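Local coordinates for 11S globulin seed storage protein (Amaranthus hypochondriacus, PDB 3QAC) that probably serves as a nutrient reservoir in the seed, its mature form being a hexamer of subunits built from disulfide-linked acidic and basic chains, at residues I357-D362 with S366-E371. Numbering follows the deposited sequence.
Sequences IQIVND and SVFDEE
Q358 and D369 both set CG anti to the backbone N (chi1 -171° in each), and this lays the Q358 amide against the D369 carboxylate, planes 14° apart and stacked, with Q358 CD 4.0 Å from D369 CG. They sit on one face of an antiparallel beta hairpin in the C-terminal cupin domain, strand 354-360 turning back into strand 366-373. From the stack, Q358 NE2 reaches S366 OG in a straight but weak hydrogen bond of 3.3 Å, while its OE1 accepts from E216 N of a second subunit, and R356 takes D369 OD1 in a salt bridge. With an alanine at this position, E216 N of the second subunit is likely to lose its acceptor, and the D369 carboxylate its stacked neighbour. On the other face, I359 packs its CB 3.7 Å from F368 CB, and I357 brings CB to the F368 ring edge, in plane, 3.8 Å from CE1; I386 on the neighbouring strand 385-391 touches both isoleucines. I359 N donates to F368 O at 3.0 Å, and I357 and E370 exchange two backbone hydrogen bonds. Near the turn the register slips by one: V367 and F368 both face I359, a classic beta bulge. There I359 O takes a short bond from V367 N (2.7 Å) and a weak, bent one from F368 N, 128° at the hydrogen.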
ATOM      1  N   ILE A 357     -29.709  14.582  -0.921  1.00 42.25           N
ATOM      2  CA  ILE A 357     -28.682  13.703  -0.429  1.00 42.77           C
ATOM      3  C   ILE A 357     -28.306  14.142   0.962  1.00 41.00           C
ATOM      4  O   ILE A 357     -28.055  15.313   1.217  1.00 42.54           O
ATOM      5  CB  ILE A 357     -27.461  13.688  -1.380  1.00 42.01           C
ATOM      6  CG1 ILE A 357     -27.876  13.073  -2.721  1.00 45.34           C
ATOM      7  CG2 ILE A 357     -26.309  12.904  -0.769  1.00 34.70           C
ATOM      8  CD1 ILE A 357     -26.872  13.260  -3.819  1.00 49.37           C
ATOM      9  N   GLN A 358     -28.300  13.196   1.881  1.00 42.32           N
ATOM     10  CA  GLN A 358     -27.861  13.520   3.221  1.00 41.86           C
ATOM     11  C   GLN A 358     -26.758  12.559   3.690  1.00 43.28           C
ATOM     12  O   GLN A 358     -26.860  11.326   3.531  1.00 38.35           O
ATOM     13  CB  GLN A 358     -29.036  13.589   4.203  1.00 37.27           C
ATOM     14  CG  GLN A 358     -28.598  14.137   5.558  1.00 51.71           C
ATOM     15  CD  GLN A 358     -29.738  14.369   6.534  1.00 55.37           C
ATOM     16  OE1 GLN A 358     -30.834  13.804   6.400  1.00 53.41           O
ATOM     17  NE2 GLN A 358     -29.475  15.194   7.538  1.00 46.61           N
ATOM     18  N   ILE A 359     -25.703  13.155   4.250  1.00 37.54           N
ATOM     19  CA  ILE A 359     -24.501  12.442   4.626  1.00 36.49           C
ATOM     20  C   ILE A 359     -24.152  12.782   6.064  1.00 38.54           C
ATOM     21  O   ILE A 359     -24.214  13.949   6.484  1.00 36.51           O
ATOM     22  CB  ILE A 359     -23.332  12.813   3.701  1.00 33.88           C
ATOM     23  CG1 ILE A 359     -23.724  12.595   2.242  1.00 29.31           C
ATOM     24  CG2 ILE A 359     -22.050  12.074   4.092  1.00 29.92           C
ATOM     25  CD1 ILE A 359     -22.645  12.999   1.270  1.00 28.31           C
ATOM     26  N   VAL A 360     -23.802  11.745   6.815  1.00 33.40           N
ATOM     27  CA  VAL A 360     -23.516  11.853   8.232  1.00 38.89           C
ATOM     28  C   VAL A 360     -22.105  11.355   8.509  1.00 39.43           C
ATOM     29  O   VAL A 360     -21.648  10.377   7.899  1.00 40.09           O
ATOM     30  CB  VAL A 360     -24.489  10.976   9.033  1.00 43.18           C
ATOM     31  CG1 VAL A 360     -24.170  11.026  10.533  1.00 44.43           C
ATOM     32  CG2 VAL A 360     -25.925  11.379   8.754  1.00 38.79           C
ATOM     33  N   ASN A 361     -21.421  12.004   9.441  1.00 39.07           N
ATOM     34  CA  ASN A 361     -20.051  11.631   9.747  1.00 37.78           C
ATOM     35  C   ASN A 361     -19.988  10.723  10.971  1.00 41.56           C
ATOM     36  O   ASN A 361     -21.011  10.202  11.416  1.00 43.31           O
ATOM     37  CB  ASN A 361     -19.177  12.876   9.910  1.00 36.92           C
ATOM     38  CG  ASN A 361     -19.527  13.676  11.143  1.00 41.37           C
ATOM     39  OD1 ASN A 361     -20.352  13.256  11.944  1.00 42.57           O
ATOM     40  ND2 ASN A 361     -18.886  14.834  11.306  1.00 39.52           N
ATOM     41  N   ASP A 362     -18.795  10.532  11.518  1.00 37.64           N
ATOM     42  CA  ASP A 362     -18.609   9.609  12.627  1.00 41.61           C
ATOM     43  C   ASP A 362     -19.156  10.166  13.931  1.00 47.66           C
ATOM     44  O   ASP A 362     -19.279   9.448  14.925  1.00 50.88           O
ATOM     45  CB  ASP A 362     -17.129   9.286  12.797  1.00 46.21           C
ATOM     46  CG  ASP A 362     -16.274  10.537  12.904  1.00 46.53           C
ATOM     47  OD1 ASP A 362     -15.664  10.751  13.966  1.00 54.31           O
ATOM     48  OD2 ASP A 362     -16.211  11.305  11.921  1.00 50.46           O
ATOM     49  N   SER A 366     -24.768  15.689  10.581  1.00 40.88           N
ATOM     50  CA  SER A 366     -24.987  15.835   9.152  1.00 38.09           C
ATOM     51  C   SER A 366     -23.872  16.709   8.600  1.00 40.39           C
ATOM     52  O   SER A 366     -23.545  17.734   9.180  1.00 45.48           O
ATOM     53  CB  SER A 366     -26.350  16.468   8.878  1.00 38.56           C
ATOM     54  OG  SER A 366     -26.515  16.761   7.496  1.00 40.27           O
ATOM     55  N   VAL A 367     -23.246  16.295   7.508  1.00 39.40           N
ATOM     56  CA  VAL A 367     -22.182  17.115   6.938  1.00 39.47           C
ATOM     57  C   VAL A 367     -22.632  17.541   5.573  1.00 36.69           C
ATOM     58  O   VAL A 367     -21.945  18.254   4.859  1.00 39.33           O
ATOM     59  CB  VAL A 367     -20.847  16.368   6.851  1.00 39.07           C
ATOM     60  CG1 VAL A 367     -20.280  16.148   8.263  1.00 36.08           C
ATOM     61  CG2 VAL A 367     -21.009  15.035   6.073  1.00 30.08           C
ATOM     62  N   PHE A 368     -23.828  17.105   5.231  1.00 34.38           N
ATOM     63  CA  PHE A 368     -24.361  17.359   3.917  1.00 38.69           C
ATOM     64  C   PHE A 368     -25.848  17.091   3.937  1.00 39.11           C
ATOM     65  O   PHE A 368     -26.297  16.043   4.404  1.00 40.31           O
ATOM     66  CB  PHE A 368     -23.697  16.449   2.882  1.00 38.12           C
ATOM     67  CG  PHE A 368     -23.957  16.871   1.485  1.00 37.54           C
ATOM     68  CD1 PHE A 368     -24.866  16.192   0.700  1.00 39.57           C
ATOM     69  CD2 PHE A 368     -23.311  17.984   0.962  1.00 40.76           C
ATOM     70  CE1 PHE A 368     -25.109  16.598  -0.596  1.00 44.17           C
ATOM     71  CE2 PHE A 368     -23.553  18.400  -0.317  1.00 38.75           C
ATOM     72  CZ  PHE A 368     -24.459  17.710  -1.102  1.00 37.24           C
ATOM     73  N   ASP A 369     -26.606  18.061   3.448  1.00 38.08           N
ATOM     74  CA  ASP A 369     -28.041  17.920   3.295  1.00 46.61           C
ATOM     75  C   ASP A 369     -28.472  18.929   2.250  1.00 49.68           C
ATOM     76  O   ASP A 369     -28.947  20.010   2.571  1.00 50.63           O
ATOM     77  CB  ASP A 369     -28.775  18.153   4.617  1.00 48.62           C
ATOM     78  CG  ASP A 369     -30.268  17.802   4.527  1.00 56.51           C
ATOM     79  OD1 ASP A 369     -30.698  17.256   3.479  1.00 48.65           O
ATOM     80  OD2 ASP A 369     -31.009  18.076   5.504  1.00 57.46           O
ATOM     81  N   GLU A 370     -28.265  18.567   0.991  1.00 49.06           N
ATOM     82  CA  GLU A 370     -28.473  19.464  -0.128  1.00 48.77           C
ATOM     83  C   GLU A 370     -28.991  18.596  -1.259  1.00 53.57           C
ATOM     84  O   GLU A 370     -28.975  17.364  -1.153  1.00 44.16           O
ATOM     85  CB  GLU A 370     -27.133  20.082  -0.539  1.00 50.08           C
ATOM     86  CG  GLU A 370     -27.190  21.567  -0.944  1.00 61.60           C
ATOM     87  CD  GLU A 370     -26.083  21.956  -1.931  1.00 66.03           C
ATOM     88  OE1 GLU A 370     -24.932  22.211  -1.479  1.00 55.61           O
ATOM     89  OE2 GLU A 370     -26.373  21.997  -3.160  1.00 59.68           O
ATOM     90  N   GLU A 371     -29.424  19.232  -2.345  1.00 53.58           N
ATOM     91  CA  GLU A 371     -29.866  18.514  -3.533  1.00 52.19           C
ATOM     92  C   GLU A 371     -28.756  18.474  -4.568  1.00 53.06           C
ATOM     93  O   GLU A 371     -28.171  19.507  -4.895  1.00 55.28           O
ATOM     94  CB  GLU A 371     -31.073  19.202  -4.160  1.00 52.83           C
ATOM     95  CG  GLU A 371     -32.323  19.194  -3.309  1.00 56.35           C
ATOM     96  CD  GLU A 371     -33.376  20.173  -3.826  1.00 68.01           C
ATOM     97  OE1 GLU A 371     -33.274  20.591  -5.008  1.00 69.64           O
ATOM     98  OE2 GLU A 371     -34.298  20.525  -3.048  1.00 63.68           O
TER